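Local structure of AT-less polyketide synthase (Streptomyces platensis subsp. rosaceus, 4QYR) at residues A489-L495 / R588-L593; A8-A14 / D256-V262; A469-R473 / L520-F524; W532-G536 / T568-D573. The protein acts as a ketosynthase domain of an AT-less type I polyketide synthase making isomigrastatin, probably catalysing chain-extending condensation of acyl groups carried by acyl carrier proteins. All coordinates share one frame; numbering follows the deposited sequence.

Contact 1: residues A489-L495 / R588-L593; sequences ADLAFTL and RRAVRL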
loop_
_atom_site.group_PDB
_atom_site.type_symbol
_atom_site.label_atom_id
_atom_site.label_comp_id
_atom_site.label_asym_id
_atom_site.label_seq_id
_atom_site.Cartn_x
_atom_site.Cartn_y
_atom_site.Cartn_z
ATOM N N ALA A 489 13.398 32.719 -22.427
ATOM C CA ALA A 489 14.328 31.604 -22.281
ATOM C C ALA A 489 13.786 30.562 -21.319
ATOM O O ALA A 489 14.104 29.384 -21.433
ATOM C CB ALA A 489 15.668 32.085 -21.818
ATOM N N ASP A 490 12.966 30.998 -20.373
ATOM C CA ASP A 490 12.352 30.091 -19.414
ATOM C C ASP A 490 11.265 29.260 -20.089
ATOM O O ASP A 490 11.085 28.067 -19.789
ATOM C CB ASP A 490 11.764 30.874 -18.233
ATOM C CG ASP A 490 12.768 31.093 -17.105
ATOM O OD1 ASP A 490 12.520 31.972 -16.242
ATOM O OD2 ASP A 490 13.795 30.381 -17.083
ATOM N N LEU A 491 10.542 29.917 -20.997
ATOM C CA LEU A 491 9.499 29.279 -21.792
ATOM C C LEU A 491 10.145 28.256 -22.698
ATOM O O LEU A 491 9.696 27.105 -22.770
ATOM C CB LEU A 491 8.712 30.325 -22.594
ATOM C CG LEU A 491 7.738 30.022 -23.737
ATOM C CD1 LEU A 491 8.419 30.001 -25.084
ATOM C CD2 LEU A 491 6.953 28.742 -23.497
ATOM N N ALA A 492 11.217 28.683 -23.361
ATOM C CA ALA A 492 11.939 27.829 -24.288
ATOM C C ALA A 492 12.593 26.682 -23.542
ATOM O O ALA A 492 12.492 25.531 -23.954
ATOM C CB ALA A 492 12.963 28.619 -25.042
ATOM N N PHE A 493 13.248 27.001 -22.435
ATOM C CA PHE A 493 13.800 25.975 -21.547
ATOM C C PHE A 493 12.817 24.871 -21.204
ATOM O O PHE A 493 13.168 23.703 -21.222
ATOM C CB PHE A 493 14.278 26.602 -20.244
ATOM C CG PHE A 493 14.813 25.615 -19.257
ATOM C CD1 PHE A 493 16.076 25.070 -19.422
ATOM C CD2 PHE A 493 14.063 25.248 -18.150
ATOM C CE1 PHE A 493 16.590 24.171 -18.500
ATOM C CE2 PHE A 493 14.561 24.350 -17.223
ATOM C CZ PHE A 493 15.829 23.809 -17.400
ATOM N N THR A 494 11.588 25.252 -20.877
ATOM C CA THR A 494 10.611 24.290 -20.401
ATOM C C THR A 494 10.091 23.431 -21.544
ATOM O O THR A 494 9.822 22.244 -21.356
ATOM C CB THR A 494 9.451 24.998 -19.698
ATOM O OG1 THR A 494 9.951 25.643 -18.526
ATOM C CG2 THR A 494 8.391 24.023 -19.290
ATOM N N LEU A 495 9.965 24.019 -22.732
ATOM C CA LEU A 495 9.468 23.270 -23.881
ATOM C C LEU A 495 10.536 22.280 -24.323
ATOM O O LEU A 495 10.255 21.285 -24.999
ATOM C CB LEU A 495 9.083 24.209 -25.024
ATOM C CG LEU A 495 7.842 25.046 -24.748
ATOM C CD1 LEU A 495 7.597 26.001 -25.870
ATOM C CD2 LEU A 495 6.653 24.159 -24.582
ATOM N N ARG A 588 18.261 28.857 -15.346
ATOM C CA ARG A 588 16.882 28.681 -15.823
ATOM C C ARG A 588 15.841 28.256 -14.780
ATOM O O ARG A 588 16.126 27.486 -13.860
ATOM C CB ARG A 588 16.861 27.666 -16.962
ATOM C CG ARG A 588 17.552 28.134 -18.222
ATOM C CD ARG A 588 17.082 29.514 -18.655
ATOM N NE ARG A 588 17.675 29.869 -19.943
ATOM C CZ ARG A 588 18.856 30.465 -20.088
ATOM N NH1 ARG A 588 19.327 30.734 -21.302
ATOM N NH2 ARG A 588 19.565 30.793 -19.018
ATOM N N ARG A 589 14.623 28.764 -14.961
ATOM C CA ARG A 589 13.470 28.424 -14.122
ATOM C C ARG A 589 12.313 27.827 -14.945
ATOM O O ARG A 589 12.041 28.273 -16.053
ATOM C CB ARG A 589 12.990 29.666 -13.362
ATOM C CG ARG A 589 14.000 30.167 -12.349
ATOM C CD ARG A 589 13.389 31.170 -11.393
ATOM N NE ARG A 589 12.454 30.536 -10.466
ATOM C CZ ARG A 589 12.782 30.080 -9.262
ATOM N NH1 ARG A 589 14.036 30.191 -8.824
ATOM N NH2 ARG A 589 11.851 29.520 -8.498
ATOM N N ALA A 590 11.626 26.832 -14.390
ATOM C CA ALA A 590 10.529 26.168 -15.091
ATOM C C ALA A 590 9.250 27.008 -15.096
ATOM O O ALA A 590 9.074 27.902 -14.251
ATOM C CB ALA A 590 10.268 24.815 -14.470
ATOM N N VAL A 591 8.359 26.692 -16.042
ATOM C CA VAL A 591 7.161 27.486 -16.336
ATOM C C VAL A 591 5.918 26.630 -16.588
ATOM O O VAL A 591 5.968 25.658 -17.338
ATOM C CB VAL A 591 7.388 28.370 -17.572
ATOM C CG1 VAL A 591 6.098 29.032 -18.002
ATOM C CG2 VAL A 591 8.464 29.403 -17.295
ATOM N N ARG A 592 4.794 27.006 -15.993
ATOM C CA ARG A 592 3.586 26.202 -16.119
ATOM C C ARG A 592 2.838 26.523 -17.412
ATOM O O ARG A 592 2.223 27.576 -17.539
ATOM C CB ARG A 592 2.696 26.421 -14.899
ATOM C CG ARG A 592 3.447 26.203 -13.594
ATOM C CD ARG A 592 2.677 26.683 -12.381
ATOM N NE ARG A 592 3.407 26.385 -11.155
ATOM C CZ ARG A 592 2.967 26.656 -9.936
ATOM N NH1 ARG A 592 1.792 27.237 -9.765
ATOM N NH2 ARG A 592 3.703 26.339 -8.885
ATOM N N LEU A 593 2.911 25.597 -18.367
ATOM C CA LEU A 593 2.291 25.752 -19.689
ATOM C C LEU A 593 1.139 24.755 -19.806
ATOM O O LEU A 593 0.959 23.934 -18.902
ATOM C CB LEU A 593 3.334 25.527 -20.792
ATOM C CG LEU A 593 4.609 26.351 -20.633
ATOM C CD1 LEU A 593 5.687 25.847 -21.560
ATOM C CD2 LEU A 593 4.312 27.804 -20.874
#
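Arg-588 lays the first carbon of its side chain over the ring of Phe-493. Its CB stands 3.6 Å from the Phe-493 ring centroid and 9° off the normal, so this CH-pi contact falls on the centre of the face. Beyond CG the arginine turns (chi2 -50°) and leaves the ring for the preceding helical turn, where NE passes Ala-489 CB at 3.5 Å. The guanidinium is steeply inclined to the phenyl plane and does not stack on it. The next residue after Ala-489, Asp-490, turns its carboxylate to the loop backbone: Arg-589 N donates to Asp-490 OD2 over 2.8 Å, nearly straight at 164°, but comes in from above the carboxylate plane. The Asp-490 and Arg-589 side chains run side by side in the same direction without their charged groups meeting.

The helix, 488-497, lies in the RhiE-like KS-MAT linker region. Segment 588-593, in the loop between helix 579-582 and strand 601-602, passes across it, and the backbone of Ala-590 is hydrogen-bonded to that of Gly-255 in the ketosynthase.

Thr-494 uses its hydroxyl twice. Thr-494 OG1 donates to Asp-490 O at 3.0 Å, a bond within the helix that probably holds its rotamer, and it accepts a weak, bent bond from Val-591 N at 3.1 Å. Past this polar stretch the contact becomes apolar: Leu-593 inserts CD1 between two leucines of successive turns, 3.7 Å from Leu-491 CD2 and 3.6 Å from Leu-495 CD2, crossing each at roughly a right angle.

Contact 2: residues A8-A14 / D256-V262; sequences AVAIVGA and DAIWGVV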
loop_
_atom_site.group_PDB
_atom_site.type_symbol
_atom_site.label_atom_id
_atom_site.label_comp_id
_atom_site.label_asym_id
_atom_site.label_seq_id
_atom_site.Cartn_x
_atom_site.Cartn_y
_atom_site.Cartn_z
ATOM N N ALA A 8 12.450 19.922 3.917
ATOM C CA ALA A 8 11.121 19.463 3.615
ATOM C C ALA A 8 10.970 19.135 2.138
ATOM O O ALA A 8 11.926 19.212 1.364
ATOM C CB ALA A 8 10.127 20.498 4.025
ATOM N N VAL A 9 9.749 18.777 1.760
ATOM C CA VAL A 9 9.485 18.294 0.425
ATOM C C VAL A 9 8.620 19.269 -0.356
ATOM O O VAL A 9 7.499 19.593 0.038
ATOM C CB VAL A 9 8.801 16.923 0.458
ATOM C CG1 VAL A 9 8.489 16.478 -0.936
ATOM C CG2 VAL A 9 9.696 15.935 1.123
ATOM N N ALA A 10 9.161 19.739 -1.469
ATOM C CA ALA A 10 8.430 20.609 -2.361
ATOM C C ALA A 10 7.400 19.852 -3.198
ATOM O O ALA A 10 7.644 18.735 -3.650
ATOM C CB ALA A 10 9.397 21.333 -3.262
ATOM N N ILE A 11 6.241 20.461 -3.405
ATOM C CA ILE A 11 5.350 20.008 -4.466
ATOM C C ILE A 11 5.649 20.834 -5.703
ATOM O O ILE A 11 5.389 22.045 -5.728
ATOM C CB ILE A 11 3.869 20.148 -4.084
ATOM C CG1 ILE A 11 3.606 19.401 -2.779
ATOM C CG2 ILE A 11 2.963 19.668 -5.225
ATOM C CD1 ILE A 11 2.191 19.426 -2.338
ATOM N N VAL A 12 6.191 20.179 -6.725
ATOM C CA VAL A 12 6.738 20.885 -7.880
ATOM C C VAL A 12 5.920 20.778 -9.148
ATOM O O VAL A 12 6.313 21.329 -10.177
ATOM C CB VAL A 12 8.137 20.373 -8.240
ATOM C CG1 VAL A 12 9.108 20.576 -7.096
ATOM C CG2 VAL A 12 8.043 18.913 -8.633
ATOM N N GLY A 13 4.815 20.047 -9.100
ATOM C CA GLY A 13 3.966 19.929 -10.272
ATOM C C GLY A 13 2.655 19.328 -9.864
ATOM O O GLY A 13 2.599 18.542 -8.907
ATOM N N ALA A 14 1.591 19.680 -10.571
ATOM C CA ALA A 14 0.285 19.203 -10.146
ATOM C C ALA A 14 -0.733 19.148 -11.257
ATOM O O ALA A 14 -0.665 19.919 -12.223
ATOM C CB ALA A 14 -0.230 20.068 -9.027
ATOM N N ASP A 256 12.671 24.804 -9.960
ATOM C CA ASP A 256 11.350 24.253 -10.217
ATOM C C ASP A 256 10.289 25.258 -9.751
ATOM O O ASP A 256 10.552 26.086 -8.870
ATOM C CB ASP A 256 11.152 22.908 -9.506
ATOM C CG ASP A 256 12.089 21.808 -10.017
ATOM O OD1 ASP A 256 11.911 21.319 -11.155
ATOM O OD2 ASP A 256 12.993 21.396 -9.256
ATOM N N ALA A 257 9.096 25.189 -10.341
ATOM C CA ALA A 257 7.986 26.056 -9.948
ATOM C C ALA A 257 7.174 25.432 -8.805
ATOM O O ALA A 257 6.309 24.587 -9.027
ATOM C CB ALA A 257 7.101 26.328 -11.126
ATOM N N ILE A 258 7.451 25.867 -7.582
ATOM C CA ILE A 258 6.918 25.211 -6.396
ATOM C C ILE A 258 5.488 25.623 -6.049
ATOM O O ILE A 258 5.159 26.812 -5.991
ATOM C CB ILE A 258 7.839 25.477 -5.199
ATOM C CG1 ILE A 258 9.247 24.976 -5.531
ATOM C CG2 ILE A 258 7.303 24.817 -3.971
ATOM C CD1 ILE A 258 10.273 25.270 -4.498
ATOM N N TRP A 259 4.638 24.623 -5.837
ATOM C CA TRP A 259 3.258 24.858 -5.466
ATOM C C TRP A 259 3.148 25.096 -3.974
ATOM O O TRP A 259 2.337 25.907 -3.511
ATOM C CB TRP A 259 2.391 23.676 -5.836
ATOM C CG TRP A 259 2.045 23.590 -7.255
ATOM C CD1 TRP A 259 2.824 23.115 -8.259
ATOM C CD2 TRP A 259 0.799 23.945 -7.846
ATOM N NE1 TRP A 259 2.149 23.173 -9.452
ATOM C CE2 TRP A 259 0.900 23.679 -9.224
ATOM C CE3 TRP A 259 -0.388 24.472 -7.344
ATOM C CZ2 TRP A 259 -0.132 23.925 -10.107
ATOM C CZ3 TRP A 259 -1.420 24.725 -8.225
ATOM C CH2 TRP A 259 -1.287 24.446 -9.592
ATOM N N GLY A 260 3.963 24.363 -3.226
ATOM C CA GLY A 260 3.939 24.411 -1.783
ATOM C C GLY A 260 4.969 23.481 -1.181
ATOM O O GLY A 260 5.605 22.685 -1.870
ATOM N N VAL A 261 5.130 23.585 0.124
ATOM C CA VAL A 261 6.057 22.753 0.848
ATOM C C VAL A 261 5.282 21.902 1.842
ATOM O O VAL A 261 4.345 22.391 2.475
ATOM C CB VAL A 261 7.090 23.610 1.583
ATOM C CG1 VAL A 261 7.990 22.761 2.455
ATOM C CG2 VAL A 261 7.900 24.395 0.591
ATOM N N VAL A 262 5.652 20.629 1.972
ATOM C CA VAL A 262 5.104 19.791 3.029
ATOM C C VAL A 262 5.962 19.866 4.280
ATOM O O VAL A 262 7.063 19.310 4.306
ATOM C CB VAL A 262 5.019 18.353 2.593
ATOM C CG1 VAL A 262 4.388 17.510 3.700
ATOM C CG2 VAL A 262 4.256 18.269 1.296
#
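Two neighbouring antiparallel strands in the middle of the large mixed sheet make this contact, 9-14 running against 260-262 at 143°. Val-262 N donates to Val-9 O at 2.9 Å and Ile-11 N to Gly-260 O at 2.8 Å, both almost straight. Between them Ala-10 and Val-261 form a non-hydrogen-bonded pair, CA to CA 4.5 Å. Ile-11 faces both Gly-260 and Trp-259: its O takes Trp-259 N at 2.7 Å, the donor nearly in line with the carbonyl, so the second strand carries a classic beta bulge.

Trp-259 folds its indole back alongside strand 9-17 at Gly-13 and Ala-14. Ala-14 CB lies over one face, 4.0 Å from the centroid of the five-membered ring of Trp-259 and 20° off its normal, while Ile-11 O meets the indole edge in its plane. Asn-105 OD1 accepts from both Trp-259 NE1 and Ala-14 N, which probably helps to fix the ring's rotation. Ile-11 and Val-262 share the sheet face that carries Ile-11 to Leu-367 of helix 358-372; Ala-10 and Val-261 turn to the other, against Leu-248. Strands 9-17 and 260-269 are thus central in the thiolase fold, a layered alpha-beta-alpha-beta-alpha core of two similar halves.

Contact 3: residues A469-R473 / L520-F524; sequences AGRLR and LDRFF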
loop_
_atom_site.group_PDB
_atom_site.type_symbol
_atom_site.label_atom_id
_atom_site.label_comp_id
_atom_site.label_asym_id
_atom_site.label_seq_id
_atom_site.Cartn_x
_atom_site.Cartn_y
_atom_site.Cartn_z
ATOM N N ALA A 469 0.082 23.544 -30.528
ATOM C CA ALA A 469 0.460 24.893 -30.930
ATOM C C ALA A 469 -0.662 25.901 -30.662
ATOM O O ALA A 469 -0.427 27.001 -30.145
ATOM C CB ALA A 469 0.848 24.914 -32.393
ATOM N N GLY A 470 -1.881 25.517 -31.021
ATOM C CA GLY A 470 -3.044 26.342 -30.770
ATOM C C GLY A 470 -3.203 26.711 -29.305
ATOM O O GLY A 470 -3.260 27.896 -28.968
ATOM N N ARG A 471 -3.267 25.711 -28.431
ATOM C CA ARG A 471 -3.452 25.988 -27.019
ATOM C C ARG A 471 -2.292 26.791 -26.441
ATOM O O ARG A 471 -2.482 27.555 -25.491
ATOM C CB ARG A 471 -3.638 24.690 -26.216
ATOM C CG ARG A 471 -4.261 23.531 -26.961
ATOM C CD ARG A 471 -4.361 22.299 -26.076
ATOM N NE ARG A 471 -5.025 22.613 -24.823
ATOM C CZ ARG A 471 -4.962 21.870 -23.724
ATOM N NH1 ARG A 471 -4.252 20.748 -23.708
ATOM N NH2 ARG A 471 -5.614 22.261 -22.634
ATOM N N LEU A 472 -1.099 26.622 -27.008
ATOM C CA LEU A 472 0.049 27.410 -26.566
ATOM C C LEU A 472 -0.120 28.873 -26.959
ATOM O O LEU A 472 0.120 29.762 -26.142
ATOM C CB LEU A 472 1.362 26.871 -27.131
ATOM C CG LEU A 472 2.569 27.518 -26.438
ATOM C CD1 LEU A 472 2.430 27.424 -24.922
ATOM C CD2 LEU A 472 3.883 26.902 -26.885
ATOM N N ARG A 473 -0.532 29.125 -28.202
ATOM C CA ARG A 473 -0.824 30.493 -28.617
ATOM C C ARG A 473 -1.790 31.134 -27.639
ATOM O O ARG A 473 -1.494 32.162 -27.041
ATOM C CB ARG A 473 -1.419 30.553 -30.015
ATOM C CG ARG A 473 -1.891 31.960 -30.362
ATOM C CD ARG A 473 -2.799 32.015 -31.573
ATOM N NE ARG A 473 -3.839 30.995 -31.512
ATOM C CZ ARG A 473 -4.793 30.837 -32.424
ATOM N NH1 ARG A 473 -4.854 31.651 -33.473
ATOM N NH2 ARG A 473 -5.689 29.867 -32.280
ATOM N N LEU A 520 3.285 30.841 -34.197
ATOM C CA LEU A 520 2.231 29.894 -33.792
ATOM C C LEU A 520 0.883 30.121 -34.493
ATOM O O LEU A 520 0.205 29.172 -34.879
ATOM C CB LEU A 520 2.011 29.967 -32.279
ATOM C CG LEU A 520 3.026 29.320 -31.340
ATOM C CD1 LEU A 520 2.462 29.219 -29.917
ATOM C CD2 LEU A 520 3.435 27.961 -31.867
ATOM N N ASP A 521 0.495 31.385 -34.625
ATOM C CA ASP A 521 -0.745 31.763 -35.294
ATOM C C ASP A 521 -0.762 31.334 -36.762
ATOM O O ASP A 521 -1.794 30.905 -37.278
ATOM C CB ASP A 521 -0.947 33.279 -35.190
ATOM C CG ASP A 521 -2.389 33.666 -34.899
ATOM O OD1 ASP A 521 -3.191 32.772 -34.547
ATOM O OD2 ASP A 521 -2.713 34.869 -35.033
ATOM N N ARG A 522 0.384 31.450 -37.424
ATOM C CA ARG A 522 0.501 31.104 -38.837
ATOM C C ARG A 522 0.528 29.588 -39.086
ATOM O O ARG A 522 0.008 29.100 -40.097
ATOM C CB ARG A 522 1.755 31.758 -39.439
ATOM C CG ARG A 522 1.595 33.234 -39.817
ATOM C CD ARG A 522 2.818 33.771 -40.566
ATOM N NE ARG A 522 4.051 33.642 -39.786
ATOM C CZ ARG A 522 4.502 34.549 -38.915
ATOM N NH1 ARG A 522 3.827 35.675 -38.697
ATOM N NH2 ARG A 522 5.633 34.327 -38.252
ATOM N N PHE A 523 1.140 28.847 -38.168
ATOM C CA PHE A 523 1.209 27.390 -38.276
ATOM C C PHE A 523 -0.158 26.786 -38.028
ATOM O O PHE A 523 -0.575 25.854 -38.726
ATOM C CB PHE A 523 2.229 26.825 -37.290
ATOM C CG PHE A 523 2.098 25.348 -37.053
ATOM C CD1 PHE A 523 2.679 24.441 -37.911
ATOM C CD2 PHE A 523 1.398 24.862 -35.958
ATOM C CE1 PHE A 523 2.558 23.078 -37.684
ATOM C CE2 PHE A 523 1.271 23.501 -35.730
ATOM C CZ PHE A 523 1.851 22.611 -36.588
ATOM N N PHE A 524 -0.854 27.328 -37.031
ATOM C CA PHE A 524 -2.200 26.880 -36.703
ATOM C C PHE A 524 -3.164 27.096 -37.861
ATOM O O PHE A 524 -3.969 26.222 -38.199
ATOM C CB PHE A 524 -2.715 27.616 -35.482
ATOM C CG PHE A 524 -3.969 27.031 -34.912
ATOM C CD1 PHE A 524 -3.909 25.933 -34.059
ATOM C CD2 PHE A 524 -5.206 27.576 -35.215
ATOM C CE1 PHE A 524 -5.060 25.388 -33.514
ATOM C CE2 PHE A 524 -6.364 27.033 -34.676
ATOM C CZ PHE A 524 -6.288 25.937 -33.819
#
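Helix 462-478 and helix 513-524 pack here in roughly antiparallel fashion within the linker domain, with Ala-469 nearest Leu-520 and Gly-470 nearest Phe-524. The short segments cross at -146° with their axes 9.1 Å apart. Leu-520 pushes CD1 against the opposite backbone and Leu-472 CB, the latter at 3.8 Å, and Ala-469 CB sits 3.6 Å from Phe-523 CD2. Phe-524, its CG placed opposite the backbone N (chi1 -168°), swings its ring to Gly-470, where CD1 lies 3.4 Å from the glycine CA; Gly-470, with no side chain, probably leaves room for the ring. Strand 453-459 packs against this pair, Leu-457 touching both Ala-469 and Leu-472.

The polar part of the contact gathers round Arg-473, which is partly exposed. Its guanidinium lies off-centre over a face of the Phe-524 ring, CZ 4.8 Å from the centroid, a cation-pi contact in which NH2 is the atom above the ring. NH1 is directed at Asp-521 OD1 as a salt bridge, though the modelled separation is too short to trust. Arg-466 makes a second cation-pi contact with Phe-524. This ring would therefore help to stabilise two positive charges beside an apolar seam, and the Asp-521 carboxylate may add to it.

Contact 4: residues W532-G536 / T568-D573; sequences WHTGG and TALWCD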
loop_
_atom_site.group_PDB
_atom_site.type_symbol
_atom_site.label_atom_id
_atom_site.label_comp_id
_atom_site.label_asym_id
_atom_site.label_seq_id
_atom_site.Cartn_x
_atom_site.Cartn_y
_atom_site.Cartn_z
ATOM N N TRP A 532 9.690 28.502 -40.066
ATOM C CA TRP A 532 9.541 27.421 -39.101
ATOM C C TRP A 532 9.753 26.088 -39.799
ATOM O O TRP A 532 9.678 26.002 -41.021
ATOM C CB TRP A 532 8.177 27.478 -38.392
ATOM C CG TRP A 532 6.970 26.968 -39.154
ATOM C CD1 TRP A 532 6.675 25.666 -39.469
ATOM C CD2 TRP A 532 5.866 27.752 -39.630
ATOM N NE1 TRP A 532 5.476 25.601 -40.143
ATOM C CE2 TRP A 532 4.957 26.866 -40.248
ATOM C CE3 TRP A 532 5.562 29.118 -39.602
ATOM C CZ2 TRP A 532 3.772 27.305 -40.835
ATOM C CZ3 TRP A 532 4.388 29.550 -40.182
ATOM C CH2 TRP A 532 3.508 28.649 -40.792
ATOM N N HIS A 533 10.029 25.055 -39.014
ATOM C CA HIS A 533 10.378 23.745 -39.547
ATOM C C HIS A 533 9.372 22.681 -39.094
ATOM O O HIS A 533 8.646 22.885 -38.131
ATOM C CB HIS A 533 11.802 23.377 -39.118
ATOM C CG HIS A 533 12.834 24.376 -39.546
ATOM N ND1 HIS A 533 13.279 24.477 -40.845
ATOM C CD2 HIS A 533 13.477 25.346 -38.852
ATOM C CE1 HIS A 533 14.170 25.451 -40.929
ATOM N NE2 HIS A 533 14.306 25.995 -39.735
ATOM N N THR A 534 9.328 21.556 -39.802
ATOM C CA THR A 534 8.412 20.460 -39.492
ATOM C C THR A 534 9.141 19.127 -39.629
ATOM O O THR A 534 9.967 18.964 -40.533
ATOM C CB THR A 534 7.165 20.505 -40.414
ATOM O OG1 THR A 534 6.137 21.269 -39.773
ATOM C CG2 THR A 534 6.637 19.098 -40.751
ATOM N N GLY A 535 8.866 18.184 -38.732
ATOM C CA GLY A 535 9.540 16.900 -38.796
ATOM C C GLY A 535 8.779 15.736 -38.206
ATOM O O GLY A 535 7.736 15.917 -37.579
ATOM N N GLY A 536 9.311 14.532 -38.390
ATOM C CA GLY A 536 8.627 13.347 -37.908
ATOM C C GLY A 536 9.479 12.114 -37.685
ATOM O O GLY A 536 10.638 12.063 -38.085
ATOM N N THR A 568 17.456 23.272 -34.542
ATOM C CA THR A 568 15.997 23.122 -34.566
ATOM C C THR A 568 15.494 22.203 -35.690
ATOM O O THR A 568 14.718 21.278 -35.436
ATOM C CB THR A 568 15.312 24.521 -34.680
ATOM O OG1 THR A 568 14.987 25.013 -33.372
ATOM C CG2 THR A 568 14.054 24.466 -35.528
ATOM N N ALA A 569 15.961 22.434 -36.915
ATOM C CA ALA A 569 15.520 21.641 -38.058
ATOM C C ALA A 569 16.109 20.225 -38.024
ATOM O O ALA A 569 15.475 19.281 -38.492
ATOM C CB ALA A 569 15.883 22.340 -39.359
ATOM N N LEU A 570 17.312 20.073 -37.475
ATOM C CA LEU A 570 17.889 18.744 -37.278
ATOM C C LEU A 570 17.087 17.970 -36.240
ATOM O O LEU A 570 16.779 16.786 -36.424
ATOM C CB LEU A 570 19.349 18.831 -36.840
ATOM C CG LEU A 570 20.376 19.181 -37.916
ATOM C CD1 LEU A 570 21.751 19.372 -37.290
ATOM C CD2 LEU A 570 20.415 18.119 -39.004
ATOM N N TRP A 571 16.746 18.651 -35.151
ATOM C CA TRP A 571 15.988 18.042 -34.077
ATOM C C TRP A 571 14.650 17.523 -34.582
ATOM O O TRP A 571 14.093 16.582 -34.020
ATOM C CB TRP A 571 15.778 19.044 -32.934
ATOM C CG TRP A 571 14.891 18.535 -31.836
ATOM C CD1 TRP A 571 15.252 17.726 -30.808
ATOM C CD2 TRP A 571 13.495 18.798 -31.668
ATOM N NE1 TRP A 571 14.171 17.464 -30.005
ATOM C CE2 TRP A 571 13.077 18.112 -30.514
ATOM C CE3 TRP A 571 12.555 19.547 -32.382
ATOM C CZ2 TRP A 571 11.761 18.155 -30.056
ATOM C CZ3 TRP A 571 11.239 19.586 -31.924
ATOM C CH2 TRP A 571 10.858 18.890 -30.781
ATOM N N CYS A 572 14.136 18.126 -35.651
ATOM C CA CYS A 572 12.831 17.729 -36.195
ATOM C C CYS A 572 12.849 16.398 -36.952
ATOM O O CYS A 572 11.863 15.655 -36.936
ATOM C CB CYS A 572 12.285 18.829 -37.107
ATOM S SG CYS A 572 11.763 20.304 -36.211
ATOM N N ASP A 573 13.960 16.099 -37.614
ATOM C CA ASP A 573 14.086 14.819 -38.296
ATOM C C ASP A 573 14.827 13.802 -37.433
ATOM O O ASP A 573 15.275 12.762 -37.924
ATOM C CB ASP A 573 14.770 14.997 -39.648
ATOM C CG ASP A 573 13.914 15.780 -40.625
ATOM O OD1 ASP A 573 12.756 15.360 -40.849
ATOM O OD2 ASP A 573 14.392 16.802 -41.171
#
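The imidazole of His-533 carries Ala-569 on one face: the methyl CB stands 3.6 Å from the ring centroid of His-533, 10° off the normal, a CH-pi contact over the ring centre. Thr-568 comes to the same ring from an oblique direction, its CG2 3.5 Å from His-533 CD2, the two side chains crossing at about a right angle. The far end of the imidazole is held by Asp-565, whose OD1 is hydrogen-bonded to NE2, so that one helix both covers the ring and anchors its tip. CG of His-533 is set opposite the carbonyl carbon (chi1 -57°), which stands the ring up against that helix.

Further along the strand the contact passes to the Gly-535 backbone and Cys-572. Gly-535 CA lies 3.2 Å from Cys-572 O in a CA-H...O contact, and Cys-572 CB is 3.8 Å from the same glycine CA, a close approach that the lack of a side chain on Gly-535 probably allows. Cys-572 SG also comes within 4.2 Å of His-533 CB.

The segments run nearly parallel, 16° apart, with axes 7.3 Å from one another. Strand 532-535 is an outermost strand of the three-stranded antiparallel sheet, bonded to strand 504-510 through His-533 with Gly-507 and Gly-535 with Arg-505. Helix 564-572 covers its His-533 side, with Thr-568 reaching Val-509 and Ala-454, while Trp-532 turns away to helix 513-524.

Overall arrangement
The centres of contacts 2, 1, 3 and 4 lie about 12, 20, 27 and 33 Å from the centre of the chain. Contact 2, in the ketosynthase sheet, is buried and held by straight backbone bonds. The others are partly buried and rely on side chains: a carboxylate and a hydroxyl in contact 1, an arginine in contact 3, an imidazole under a methyl in contact 4. Contacts 3 and 4 meet where Trp-532 packs on Arg-522 and Phe-523, helix 513-524 and strand 532-535 being consecutive elements. Contact 1 touches contact 3 through Leu-495 and Leu-472. Arg-592, in one of two modelled conformers, reaches Ala-257 and Trp-259, so loop 588-593 touches both linker helix 488-497 and contact 2.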